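ATP-dependent Clp protease proteolytic subunit (Listeria monocytogenes, PDB 4JCQ) probably cleaves proteins to short peptides as a serine protease in an ATP-dependent process, contributing to the degradation of misfolded proteins. Local coordinates at residues E36-Q41 with D68-M73; G62-G67 with R140-R145; G93-L98 with N144-E149; Y155-K160 with K174-V179. All coordinates share one frame; numbering follows the deposited sequence.

The chain first returns on itself at contact 1, where helix 32-48 meets helix 64-76, with strand 53-59 between them in the chain. Contact 2 opens just before the second half of contact 1, so the two cross. It reaches from the start of helix 64-76 to helix 133-151, and the salt bridge from Asp68 to Arg142 joins the two. Contact 3 begins within the loop of contact 2 and ends on the same long helix, sharing Asn144 and Arg145. Contact 4 follows later. It closes a short loop between helices 155-162 and 170-176. It touches contacts 2 and 3, chiefly where Asn144 meets Tyr155, Ile158 and Ser159, but stays clear of contact 1.

Contact 1: E36-Q41 with D68-M73; sequences EDVSKQ and DTIHDM
Val38 CG1 stands opposite its own backbone N (chi1 170°), and this rotation sends it to Ile70. Ile70 CG2 is likewise anti to its N. The two branched side chains cross at about a right angle, with Val38 CG1 4.0 Å from Ile70 CG2.

Ser39 makes the second part of the contact. Its OG comes up to two carbon groups of the other helix. Met73 CG lies 3.7 Å from Ser39 OG, and Thr69 CG2 lies 3.9 Å from Ser39 OG. Neither is a polar bond. The hydroxyl is satisfied by the carbonyl of Ala35, one turn back, and by Tyr27 OH of the second subunit. Thr69 turns its methyl to Ser39, while its OG1 bonds to Thr86 and Asn58 of the second subunit. The buried hydroxyls are thus held at the subunit interface.

The two segments run nearly parallel, at 11°, with their axes 9.8 Å apart. This is the arrangement of neighbouring helices in successive beta-alpha-beta crossovers. Strands 23-27, 53-59 and 81-86 lie in order in the parallel sheet, and the helices connect them. Val38 and Ile70 both rest on Ile26 of strand 23-27. Ile70 also reaches Leu34 and Ala35 of helix 32-48, and Met73 reaches Leu43.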
loop_
_atom_site.group_PDB
_atom_site.type_symbol
_atom_site.label_atom_id
_atom_site.label_comp_id
_atom_site.label_asym_id
_atom_site.label_seq_id
_atom_site.Cartn_x
_atom_site.Cartn_y
_atom_site.Cartn_z
ATOM N N GLU H 36 12.930 15.273 -3.335
ATOM C CA GLU H 36 13.665 14.197 -2.668
ATOM C C GLU H 36 13.979 13.049 -3.629
ATOM O O GLU H 36 15.111 12.568 -3.677
ATOM C CB GLU H 36 12.902 13.680 -1.442
ATOM C CG GLU H 36 13.668 12.628 -0.647
ATOM C CD GLU H 36 13.009 12.254 0.668
ATOM O OE1 GLU H 36 12.149 13.014 1.160
ATOM O OE2 GLU H 36 13.363 11.190 1.216
ATOM N N ASP H 37 12.969 12.626 -4.387
ATOM C CA ASP H 37 13.119 11.564 -5.379
ATOM C C ASP H 37 14.160 11.926 -6.442
ATOM O O ASP H 37 15.027 11.113 -6.767
ATOM C CB ASP H 37 11.765 11.252 -6.030
ATOM C CG ASP H 37 11.794 9.996 -6.885
ATOM O OD1 ASP H 37 11.031 9.939 -7.873
ATOM O OD2 ASP H 37 12.570 9.064 -6.579
ATOM N N VAL H 38 14.076 13.148 -6.965
ATOM C CA VAL H 38 15.021 13.635 -7.976
ATOM C C VAL H 38 16.436 13.775 -7.403
ATOM O O VAL H 38 17.410 13.377 -8.049
ATOM C CB VAL H 38 14.541 14.955 -8.627
ATOM C CG1 VAL H 38 15.628 15.575 -9.496
ATOM C CG2 VAL H 38 13.287 14.709 -9.457
ATOM N N SER H 39 16.542 14.323 -6.190
ATOM C CA SER H 39 17.835 14.442 -5.507
ATOM C C SER H 39 18.516 13.081 -5.346
ATOM O O SER H 39 19.710 12.949 -5.620
ATOM C CB SER H 39 17.682 15.119 -4.142
ATOM O OG SER H 39 17.299 16.477 -4.280
ATOM N N LYS H 40 17.750 12.081 -4.915
ATOM C CA LYS H 40 18.264 10.718 -4.749
ATOM C C LYS H 40 18.761 10.120 -6.062
ATOM O O LYS H 40 19.828 9.505 -6.099
ATOM C CB LYS H 40 17.212 9.806 -4.112
ATOM C CG LYS H 40 17.092 9.969 -2.608
ATOM C CD LYS H 40 15.991 9.098 -2.028
ATOM C CE LYS H 40 15.859 9.317 -0.529
ATOM N NZ LYS H 40 14.756 8.506 0.056
ATOM N N GLN H 41 17.990 10.312 -7.132
ATOM C CA GLN H 41 18.357 9.813 -8.458
ATOM C C GLN H 41 19.631 10.471 -8.981
ATOM O O GLN H 41 20.512 9.788 -9.504
ATOM C CB GLN H 41 17.216 10.013 -9.458
ATOM C CG GLN H 41 16.016 9.107 -9.237
ATOM C CD GLN H 41 14.910 9.366 -10.237
ATOM O OE1 GLN H 41 15.082 9.157 -11.436
ATOM N NE2 GLN H 41 13.764 9.825 -9.747
ATOM N N ASP H 68 13.859 25.259 -6.277
ATOM C CA ASP H 68 15.193 25.763 -5.938
ATOM C C ASP H 68 16.176 24.631 -5.642
ATOM O O ASP H 68 17.323 24.664 -6.095
ATOM C CB ASP H 68 15.117 26.723 -4.745
ATOM C CG ASP H 68 14.508 28.070 -5.108
ATOM O OD1 ASP H 68 13.967 28.741 -4.203
ATOM O OD2 ASP H 68 14.570 28.465 -6.294
ATOM N N THR H 69 15.718 23.635 -4.886
ATOM C CA THR H 69 16.535 22.469 -4.548
ATOM C C THR H 69 16.939 21.678 -5.792
ATOM O O THR H 69 18.116 21.364 -5.972
ATOM C CB THR H 69 15.833 21.558 -3.512
ATOM O OG1 THR H 69 15.796 22.225 -2.246
ATOM C CG2 THR H 69 16.579 20.238 -3.335
ATOM N N ILE H 70 15.968 21.374 -6.653
ATOM C CA ILE H 70 16.242 20.620 -7.882
ATOM C C ILE H 70 17.182 21.400 -8.809
ATOM O O ILE H 70 18.141 20.834 -9.340
ATOM C CB ILE H 70 14.947 20.209 -8.617
ATOM C CG1 ILE H 70 14.099 19.294 -7.724
ATOM C CG2 ILE H 70 15.272 19.502 -9.927
ATOM C CD1 ILE H 70 12.659 19.142 -8.168
ATOM N N HIS H 71 16.909 22.692 -8.982
ATOM C CA HIS H 71 17.783 23.589 -9.749
ATOM C C HIS H 71 19.207 23.517 -9.262
ATOM O O HIS H 71 20.130 23.297 -10.052
ATOM C CB HIS H 71 17.264 25.026 -9.680
ATOM C CG HIS H 71 18.216 26.056 -10.257
ATOM N ND1 HIS H 71 19.277 26.527 -9.573
ATOM C CD2 HIS H 71 18.221 26.711 -11.487
ATOM C CE1 HIS H 71 19.935 27.427 -10.328
ATOM N NE2 HIS H 71 19.287 27.540 -11.499
ATOM N N ASP H 72 19.392 23.695 -7.955
ATOM C CA ASP H 72 20.725 23.724 -7.353
ATOM C C ASP H 72 21.418 22.362 -7.356
ATOM O O ASP H 72 22.636 22.290 -7.517
ATOM C CB ASP H 72 20.670 24.304 -5.936
ATOM C CG ASP H 72 20.499 25.818 -5.924
ATOM O OD1 ASP H 72 20.447 26.398 -4.820
ATOM O OD2 ASP H 72 20.414 26.432 -7.010
ATOM N N MET H 73 20.647 21.289 -7.192
ATOM C CA MET H 73 21.201 19.930 -7.239
ATOM C C MET H 73 21.734 19.579 -8.627
ATOM O O MET H 73 22.757 18.899 -8.750
ATOM C CB MET H 73 20.174 18.886 -6.782
ATOM C CG MET H 73 19.939 18.837 -5.274
ATOM S SD MET H 73 21.403 18.512 -4.262
ATOM C CE MET H 73 22.011 16.989 -4.975
#

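Contact 2: G62-G67 with R140-R145; sequences GHVEAG and RERINR
The Arg142 guanidinium meets Val64 at its edge, where Val64 CG2 lies near the guanidinium plane and 3.8 Å from Arg142 NH1. One face of the same group has Ile143 CG1 beneath it, 4.0 Å from the plane and displaced toward the rim. Carbon groups therefore border the charged group at one edge and on one face.

Its nitrogens have polar partners elsewhere. Arg142 NH1 forms a salt bridge with Asp68 OD1, one turn further along the helix of Val64. NH2 bonds to Asn110 OD1 of the second subunit. These two bonds pin the group at two corners and probably fix its rotation. The arginine chain runs straight through CG and CD and then bends at chi3 (59°), which swings the guanidinium over its neighbour Ile143.

Val64 CG2 also touches Ile143 CD1 at 3.9 Å. This one methyl makes both close contacts from the Val64 side. At chi1 57°, Val64 CG1 lies between N and the carbonyl carbon, while CG2 is anti to N and faces helix 133-151. The buried area is small, 74 Å² over both sides.

His63 is the N-cap of helix 64-76. Its carbonyl accepts the backbone NH of Gly67, and more weakly that of Ala66. Val64 is tied by a backbone bond to Gly121. Ile143 packs on Gln117, next to His116, and its side chain is about 8 Å from that of Ser91, the predicted nucleophile. The arrangement belongs to the ClpP fold, where the long handle helix meets the head close to the predicted catalytic residues.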
loop_
_atom_site.group_PDB
_atom_site.type_symbol
_atom_site.label_atom_id
_atom_site.label_comp_id
_atom_site.label_asym_id
_atom_site.label_seq_id
_atom_site.Cartn_x
_atom_site.Cartn_y
_atom_site.Cartn_z
ATOM N N GLY H 62 5.059 24.325 -9.273
ATOM C CA GLY H 62 4.640 23.920 -7.936
ATOM C C GLY H 62 5.218 24.818 -6.859
ATOM O O GLY H 62 4.987 26.028 -6.861
ATOM N N HIS H 63 5.981 24.222 -5.946
ATOM C CA HIS H 63 6.531 24.935 -4.792
ATOM C C HIS H 63 7.911 25.458 -5.075
ATOM O O HIS H 63 8.795 24.703 -5.491
ATOM C CB HIS H 63 6.546 24.021 -3.569
ATOM C CG HIS H 63 5.172 23.586 -3.113
ATOM N ND1 HIS H 63 4.476 22.614 -3.732
ATOM C CD2 HIS H 63 4.378 24.024 -2.055
ATOM C CE1 HIS H 63 3.295 22.440 -3.109
ATOM N NE2 HIS H 63 3.236 23.303 -2.082
ATOM N N VAL H 64 8.103 26.755 -4.841
ATOM C CA VAL H 64 9.359 27.448 -5.159
ATOM C C VAL H 64 10.598 26.800 -4.522
ATOM O O VAL H 64 11.615 26.614 -5.193
ATOM C CB VAL H 64 9.279 28.971 -4.843
ATOM C CG1 VAL H 64 8.905 29.224 -3.385
ATOM C CG2 VAL H 64 10.578 29.683 -5.207
ATOM N N GLU H 65 10.498 26.438 -3.243
ATOM C CA GLU H 65 11.632 25.884 -2.499
ATOM C C GLU H 65 12.060 24.508 -3.019
ATOM O O GLU H 65 13.245 24.163 -2.984
ATOM C CB GLU H 65 11.338 25.843 -0.989
ATOM C CG GLU H 65 10.323 24.797 -0.534
ATOM C CD GLU H 65 8.871 25.192 -0.769
ATOM O OE1 GLU H 65 8.597 26.336 -1.196
ATOM O OE2 GLU H 65 7.990 24.344 -0.519
ATOM N N ALA H 66 11.090 23.734 -3.501
ATOM C CA ALA H 66 11.363 22.443 -4.124
ATOM C C ALA H 66 12.039 22.630 -5.480
ATOM O O ALA H 66 12.947 21.879 -5.834
ATOM C CB ALA H 66 10.077 21.648 -4.275
ATOM N N GLY H 67 11.586 23.634 -6.231
ATOM C CA GLY H 67 12.200 23.995 -7.507
ATOM C C GLY H 67 13.630 24.476 -7.332
ATOM O O GLY H 67 14.505 24.140 -8.135
ATOM N N ARG H 140 10.954 37.324 -5.871
ATOM C CA ARG H 140 10.784 37.694 -7.274
ATOM C C ARG H 140 12.080 38.202 -7.902
ATOM O O ARG H 140 12.430 37.796 -9.009
ATOM C CB ARG H 140 9.658 38.726 -7.434
ATOM C CG ARG H 140 9.367 39.134 -8.875
ATOM C CD ARG H 140 9.041 37.934 -9.764
ATOM N NE ARG H 140 7.847 37.221 -9.313
ATOM C CZ ARG H 140 6.601 37.540 -9.656
ATOM N NH1 ARG H 140 5.588 36.830 -9.182
ATOM N NH2 ARG H 140 6.366 38.564 -10.465
ATOM N N GLU H 141 12.787 39.078 -7.187
ATOM C CA GLU H 141 14.070 39.610 -7.653
ATOM C C GLU H 141 15.099 38.496 -7.874
ATOM O O GLU H 141 15.802 38.490 -8.885
ATOM C CB GLU H 141 14.613 40.660 -6.677
ATOM C CG GLU H 141 13.836 41.971 -6.680
ATOM C CD GLU H 141 14.302 42.956 -5.620
ATOM O OE1 GLU H 141 13.715 44.054 -5.541
ATOM O OE2 GLU H 141 15.248 42.639 -4.866
ATOM N N ARG H 142 15.164 37.557 -6.932
ATOM C CA ARG H 142 16.080 36.416 -7.019
ATOM C C ARG H 142 15.793 35.551 -8.251
ATOM O O ARG H 142 16.702 35.225 -9.012
ATOM C CB ARG H 142 16.012 35.574 -5.737
ATOM C CG ARG H 142 16.947 34.371 -5.717
ATOM C CD ARG H 142 16.835 33.573 -4.423
ATOM N NE ARG H 142 15.480 33.065 -4.179
ATOM C CZ ARG H 142 14.984 31.939 -4.689
ATOM N NH1 ARG H 142 13.743 31.571 -4.403
ATOM N NH2 ARG H 142 15.719 31.176 -5.488
ATOM N N ILE H 143 14.524 35.195 -8.446
ATOM C CA ILE H 143 14.127 34.356 -9.575
ATOM C C ILE H 143 14.273 35.099 -10.910
ATOM O O ILE H 143 14.698 34.504 -11.906
ATOM C CB ILE H 143 12.701 33.783 -9.392
ATOM C CG1 ILE H 143 12.643 32.925 -8.120
ATOM C CG2 ILE H 143 12.293 32.944 -10.599
ATOM C CD1 ILE H 143 11.245 32.649 -7.609
ATOM N N ASN H 144 13.942 36.391 -10.919
ATOM C CA ASN H 144 14.127 37.233 -12.106
ATOM C C ASN H 144 15.579 37.264 -12.582
ATOM O O ASN H 144 15.843 37.137 -13.777
ATOM C CB ASN H 144 13.627 38.666 -11.863
ATOM C CG ASN H 144 12.112 38.785 -11.917
ATOM O OD1 ASN H 144 11.415 37.889 -12.399
ATOM N ND2 ASN H 144 11.594 39.903 -11.419
ATOM N N ARG H 145 16.509 37.434 -11.640
ATOM C CA ARG H 145 17.943 37.439 -11.947
ATOM C C ARG H 145 18.410 36.080 -12.466
ATOM O O ARG H 145 19.199 36.005 -13.407
ATOM C CB ARG H 145 18.766 37.851 -10.722
ATOM C CG ARG H 145 18.685 39.331 -10.384
ATOM C CD ARG H 145 19.680 39.711 -9.299
ATOM N NE ARG H 145 19.576 41.126 -8.941
ATOM C CZ ARG H 145 18.886 41.597 -7.903
ATOM N NH1 ARG H 145 18.229 40.770 -7.096
ATOM N NH2 ARG H 145 18.855 42.901 -7.668
#

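Contact 3: G93-L98 with N144-E149; sequences GITIYL and NRLIAE
Leu98 lays its CD1 methyl over the branch point of Ile147. Leu98 CD1 is 3.8 Å from Ile147 CG2 and 3.9 Å from Ile147 CG1, so it sits across both arms of the isoleucine. The two side chains cross at about a right angle. Leu98, the first residue after helix 92-97, has its CG beside the backbone N (chi1 -68°) and CD1 extended from there toward Ile147.

A second pair lies beside this one. Thr95 CG2 comes equally close to both ends of Leu146, at 4.1 Å from Leu146 CD1 and 4.1 Å from Leu146 CD2. The methyl is thus shared evenly by the two branches of the leucine. Leu146 CG is anti to its N (chi1 -169°), which carries the fork toward Thr95. Here too the side chains cross at about a right angle. Ile94 adds a looser touch, with its CG2 4.3 Å from Ile147 CD1.

The packing is apolar throughout and has no hydrogen bond across it. It joins the short helix 92-97 to the long helix 133-151, the handle helix of the ClpP fold. Helix 92-97 directly follows Ser91, the predicted nucleophile, as the nucleophile precedes a helix in other ClpP proteases. The side chain of Ile94 is about 6 Å from that of Ser91.

Ile147 is also bordered by Gln117 and by Ile158 of helix 155-162. Leu146 CD1 packs against the His71 ring at NE2, and Leu146 also packs on Asn110 of the second subunit.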
loop_
_atom_site.group_PDB
_atom_site.type_symbol
_atom_site.label_atom_id
_atom_site.label_comp_id
_atom_site.label_asym_id
_atom_site.label_seq_id
_atom_site.Cartn_x
_atom_site.Cartn_y
_atom_site.Cartn_z
ATOM N N GLY H 93 8.932 24.806 -12.838
ATOM C CA GLY H 93 9.465 23.912 -13.867
ATOM C C GLY H 93 10.458 24.603 -14.790
ATOM O O GLY H 93 11.433 23.991 -15.232
ATOM N N ILE H 94 10.200 25.877 -15.088
ATOM C CA ILE H 94 11.114 26.710 -15.881
ATOM C C ILE H 94 12.434 26.946 -15.144
ATOM O O ILE H 94 13.513 26.892 -15.745
ATOM C CB ILE H 94 10.447 28.055 -16.279
ATOM C CG1 ILE H 94 9.581 27.875 -17.534
ATOM C CG2 ILE H 94 11.472 29.168 -16.482
ATOM C CD1 ILE H 94 10.349 27.772 -18.840
ATOM N N THR H 95 12.339 27.192 -13.839
ATOM C CA THR H 95 13.511 27.399 -12.992
ATOM C C THR H 95 14.425 26.171 -13.029
ATOM O O THR H 95 15.645 26.299 -13.169
ATOM C CB THR H 95 13.091 27.742 -11.548
ATOM O OG1 THR H 95 12.238 28.894 -11.571
ATOM C CG2 THR H 95 14.308 28.043 -10.673
ATOM N N ILE H 96 13.823 24.988 -12.926
ATOM C CA ILE H 96 14.550 23.721 -13.026
ATOM C C ILE H 96 15.176 23.552 -14.412
ATOM O O ILE H 96 16.361 23.242 -14.530
ATOM C CB ILE H 96 13.631 22.519 -12.708
ATOM C CG1 ILE H 96 13.256 22.519 -11.223
ATOM C CG2 ILE H 96 14.297 21.202 -13.095
ATOM C CD1 ILE H 96 12.045 21.674 -10.888
ATOM N N TYR H 97 14.371 23.769 -15.449
ATOM C CA TYR H 97 14.816 23.661 -16.839
ATOM C C TYR H 97 16.055 24.516 -17.110
ATOM O O TYR H 97 17.000 24.068 -17.768
ATOM C CB TYR H 97 13.669 24.048 -17.786
ATOM C CG TYR H 97 13.984 23.879 -19.256
ATOM C CD1 TYR H 97 13.744 22.670 -19.907
ATOM C CD2 TYR H 97 14.518 24.935 -19.997
ATOM C CE1 TYR H 97 14.033 22.513 -21.257
ATOM C CE2 TYR H 97 14.811 24.788 -21.345
ATOM C CZ TYR H 97 14.569 23.579 -21.968
ATOM O OH TYR H 97 14.863 23.441 -23.304
ATOM N N LEU H 98 16.052 25.734 -16.572
ATOM C CA LEU H 98 17.126 26.694 -16.799
ATOM C C LEU H 98 18.394 26.441 -15.976
ATOM O O LEU H 98 19.364 27.193 -16.091
ATOM C CB LEU H 98 16.616 28.127 -16.583
ATOM C CG LEU H 98 15.589 28.666 -17.587
ATOM C CD1 LEU H 98 15.092 30.036 -17.155
ATOM C CD2 LEU H 98 16.148 28.722 -19.003
ATOM N N ASN H 144 13.942 36.391 -10.919
ATOM C CA ASN H 144 14.127 37.233 -12.106
ATOM C C ASN H 144 15.579 37.264 -12.582
ATOM O O ASN H 144 15.843 37.137 -13.777
ATOM C CB ASN H 144 13.627 38.666 -11.863
ATOM C CG ASN H 144 12.112 38.785 -11.917
ATOM O OD1 ASN H 144 11.415 37.889 -12.399
ATOM N ND2 ASN H 144 11.594 39.903 -11.419
ATOM N N ARG H 145 16.509 37.434 -11.640
ATOM C CA ARG H 145 17.943 37.439 -11.947
ATOM C C ARG H 145 18.410 36.080 -12.466
ATOM O O ARG H 145 19.199 36.005 -13.407
ATOM C CB ARG H 145 18.766 37.851 -10.722
ATOM C CG ARG H 145 18.685 39.331 -10.384
ATOM C CD ARG H 145 19.680 39.711 -9.299
ATOM N NE ARG H 145 19.576 41.126 -8.941
ATOM C CZ ARG H 145 18.886 41.597 -7.903
ATOM N NH1 ARG H 145 18.229 40.770 -7.096
ATOM N NH2 ARG H 145 18.855 42.901 -7.668
ATOM N N LEU H 146 17.910 35.011 -11.849
ATOM C CA LEU H 146 18.208 33.646 -12.278
ATOM C C LEU H 146 17.800 33.425 -13.740
ATOM O O LEU H 146 18.603 32.961 -14.551
ATOM C CB LEU H 146 17.506 32.638 -11.356
ATOM C CG LEU H 146 17.859 31.147 -11.429
ATOM C CD1 LEU H 146 17.561 30.476 -10.098
ATOM C CD2 LEU H 146 17.120 30.439 -12.557
ATOM N N ILE H 147 16.560 33.770 -14.070
ATOM C CA ILE H 147 16.035 33.573 -15.423
ATOM C C ILE H 147 16.731 34.491 -16.440
ATOM O O ILE H 147 17.030 34.066 -17.555
ATOM C CB ILE H 147 14.492 33.724 -15.470
ATOM C CG1 ILE H 147 13.826 32.654 -14.591
ATOM C CG2 ILE H 147 13.972 33.622 -16.898
ATOM C CD1 ILE H 147 12.337 32.850 -14.372
ATOM N N ALA H 148 17.005 35.734 -16.045
ATOM C CA ALA H 148 17.724 36.681 -16.906
ATOM C C ALA H 148 19.112 36.169 -17.306
ATOM O O ALA H 148 19.482 36.224 -18.481
ATOM C CB ALA H 148 17.825 38.049 -16.242
ATOM N N GLU H 149 19.864 35.663 -16.328
ATOM C CA GLU H 149 21.212 35.145 -16.565
ATOM C C GLU H 149 21.203 33.909 -17.468
ATOM O O GLU H 149 22.066 33.768 -18.336
ATOM C CB GLU H 149 21.915 34.829 -15.241
ATOM C CG GLU H 149 23.410 34.565 -15.382
ATOM C CD GLU H 149 24.057 34.071 -14.100
ATOM O OE1 GLU H 149 23.842 34.690 -13.036
ATOM O OE2 GLU H 149 24.797 33.065 -14.160
#

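Contact 4: Y155-K160 with K174-V179; sequences YEQISK and KDYGIV
Tyr176 OH and Gln157 NE2 both hydrogen-bond to one oxygen, Asp161 OD2, which lies one turn after Gln157 on helix 155-162. The shared carboxylate brings the tyrosine hydroxyl and the amide together, with no bond between the two segments themselves. The amide and ring planes stand 88° apart. Gln157 CG, anti to the backbone N, lies 3.9 Å from Tyr176 OH.

Ile158 supplies the apolar side. Its CD1 is 3.4 Å from Tyr176 OH and 3.7 Å from Tyr176 CE2, and it approaches the ring obliquely. CG1 of Ile158 lies beside the backbone N, and chi2 of -56° folds the chain so that CD1 reaches the ring.

Gly177 follows Tyr176 with positive phi (100°) and forms a Schellman motif at the end of the helix. The turn then leads toward strand 181-182. The carbonyls of Gly177 and Ile178 are bonded to the guanidinium of Arg105 on strand 105-108.

Tyr176 also packs on Ile115, the neighbour of His116. Ile158 also rests on Asn144 of helix 133-151, and Ile178 touches Ile94 and Tyr97 of helix 92-97 and Tyr113 of strand 111-114.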
loop_
_atom_site.group_PDB
_atom_site.type_symbol
_atom_site.label_atom_id
_atom_site.label_comp_id
_atom_site.label_asym_id
_atom_site.label_seq_id
_atom_site.Cartn_x
_atom_site.Cartn_y
_atom_site.Cartn_z
ATOM N N TYR H 155 17.006 42.036 -17.286
ATOM C CA TYR H 155 16.238 41.927 -16.049
ATOM C C TYR H 155 14.824 42.483 -16.225
ATOM O O TYR H 155 13.858 41.879 -15.760
ATOM C CB TYR H 155 16.947 42.639 -14.889
ATOM C CG TYR H 155 16.194 42.539 -13.577
ATOM C CD1 TYR H 155 16.441 41.494 -12.689
ATOM C CD2 TYR H 155 15.223 43.482 -13.233
ATOM C CE1 TYR H 155 15.750 41.394 -11.493
ATOM C CE2 TYR H 155 14.522 43.386 -12.042
ATOM C CZ TYR H 155 14.790 42.341 -11.176
ATOM O OH TYR H 155 14.100 42.243 -9.992
ATOM N N GLU H 156 14.719 43.627 -16.903
ATOM C CA GLU H 156 13.441 44.310 -17.107
ATOM C C GLU H 156 12.445 43.477 -17.917
ATOM O O GLU H 156 11.254 43.454 -17.600
ATOM C CB GLU H 156 13.663 45.673 -17.772
ATOM C CG GLU H 156 12.482 46.626 -17.649
ATOM C CD GLU H 156 12.782 48.019 -18.175
ATOM O OE1 GLU H 156 11.916 48.585 -18.874
ATOM O OE2 GLU H 156 13.879 48.550 -17.894
ATOM N N GLN H 157 12.936 42.800 -18.954
ATOM C CA GLN H 157 12.098 41.922 -19.773
ATOM C C GLN H 157 11.566 40.748 -18.951
ATOM O O GLN H 157 10.374 40.435 -19.008
ATOM C CB GLN H 157 12.863 41.422 -21.006
ATOM C CG GLN H 157 12.028 40.605 -21.986
ATOM C CD GLN H 157 10.895 41.400 -22.613
ATOM O OE1 GLN H 157 11.110 42.469 -23.181
ATOM N NE2 GLN H 157 9.681 40.875 -22.517
ATOM N N ILE H 158 12.456 40.120 -18.184
ATOM C CA ILE H 158 12.093 38.988 -17.332
ATOM C C ILE H 158 11.109 39.411 -16.237
ATOM O O ILE H 158 10.112 38.729 -15.998
ATOM C CB ILE H 158 13.343 38.305 -16.720
ATOM C CG1 ILE H 158 14.262 37.753 -17.823
ATOM C CG2 ILE H 158 12.951 37.209 -15.732
ATOM C CD1 ILE H 158 13.607 36.780 -18.790
ATOM N N SER H 159 11.395 40.544 -15.594
ATOM C CA SER H 159 10.547 41.089 -14.532
ATOM C C SER H 159 9.110 41.326 -15.001
ATOM O O SER H 159 8.155 41.063 -14.266
ATOM C CB SER H 159 11.144 42.389 -13.984
ATOM O OG SER H 159 10.411 42.854 -12.864
ATOM N N LYS H 160 8.967 41.820 -16.229
ATOM C CA LYS H 160 7.656 42.004 -16.841
ATOM C C LYS H 160 6.969 40.656 -17.078
ATOM O O LYS H 160 5.798 40.478 -16.741
ATOM C CB LYS H 160 7.792 42.776 -18.160
ATOM C CG LYS H 160 6.481 43.010 -18.895
ATOM C CD LYS H 160 6.720 43.566 -20.290
ATOM C CE LYS H 160 5.425 43.642 -21.082
ATOM N NZ LYS H 160 5.646 44.167 -22.460
ATOM N N LYS H 174 12.449 29.253 -28.005
ATOM C CA LYS H 174 13.780 29.227 -28.601
ATOM C C LYS H 174 14.287 30.652 -28.846
ATOM O O LYS H 174 15.421 30.980 -28.494
ATOM C CB LYS H 174 13.765 28.421 -29.904
ATOM C CG LYS H 174 15.137 28.121 -30.490
ATOM C CD LYS H 174 15.010 27.262 -31.739
ATOM C CE LYS H 174 16.367 26.870 -32.296
ATOM N NZ LYS H 174 17.091 28.014 -32.913
ATOM N N ASP H 175 13.435 31.494 -29.430
ATOM C CA ASP H 175 13.768 32.899 -29.684
ATOM C C ASP H 175 13.999 33.683 -28.389
ATOM O O ASP H 175 14.794 34.623 -28.359
ATOM C CB ASP H 175 12.665 33.573 -30.509
ATOM C CG ASP H 175 12.516 32.971 -31.902
ATOM O OD1 ASP H 175 11.432 33.132 -32.498
ATOM O OD2 ASP H 175 13.472 32.341 -32.404
ATOM N N TYR H 176 13.299 33.280 -27.329
ATOM C CA TYR H 176 13.397 33.920 -26.019
ATOM C C TYR H 176 14.718 33.602 -25.314
ATOM O O TYR H 176 15.157 34.354 -24.443
ATOM C CB TYR H 176 12.221 33.478 -25.144
ATOM C CG TYR H 176 11.878 34.421 -24.013
ATOM C CD1 TYR H 176 11.018 35.500 -24.216
ATOM C CD2 TYR H 176 12.398 34.224 -22.735
ATOM C CE1 TYR H 176 10.694 36.364 -23.180
ATOM C CE2 TYR H 176 12.078 35.078 -21.692
ATOM C CZ TYR H 176 11.227 36.146 -21.920
ATOM O OH TYR H 176 10.908 36.994 -20.887
ATOM N N GLY H 177 15.342 32.490 -25.692
ATOM C CA GLY H 177 16.594 32.049 -25.076
ATOM C C GLY H 177 16.419 30.963 -24.027
ATOM O O GLY H 177 17.367 30.624 -23.315
ATOM N N ILE H 178 15.207 30.421 -23.928
ATOM C CA ILE H 178 14.918 29.316 -23.008
ATOM C C ILE H 178 15.392 28.000 -23.623
ATOM O O ILE H 178 16.210 27.287 -23.036
ATOM C CB ILE H 178 13.411 29.235 -22.663
ATOM C CG1 ILE H 178 12.945 30.521 -21.970
ATOM C CG2 ILE H 178 13.116 28.023 -21.785
ATOM C CD1 ILE H 178 11.444 30.736 -22.023
ATOM N N VAL H 179 14.877 27.696 -24.812
ATOM C CA VAL H 179 15.243 26.489 -25.550
ATOM C C VAL H 179 16.378 26.812 -26.518
ATOM O O VAL H 179 16.336 27.829 -27.209
ATOM C CB VAL H 179 14.034 25.932 -26.336
ATOM C CG1 VAL H 179 14.431 24.721 -27.174
ATOM C CG2 VAL H 179 12.896 25.576 -25.389
#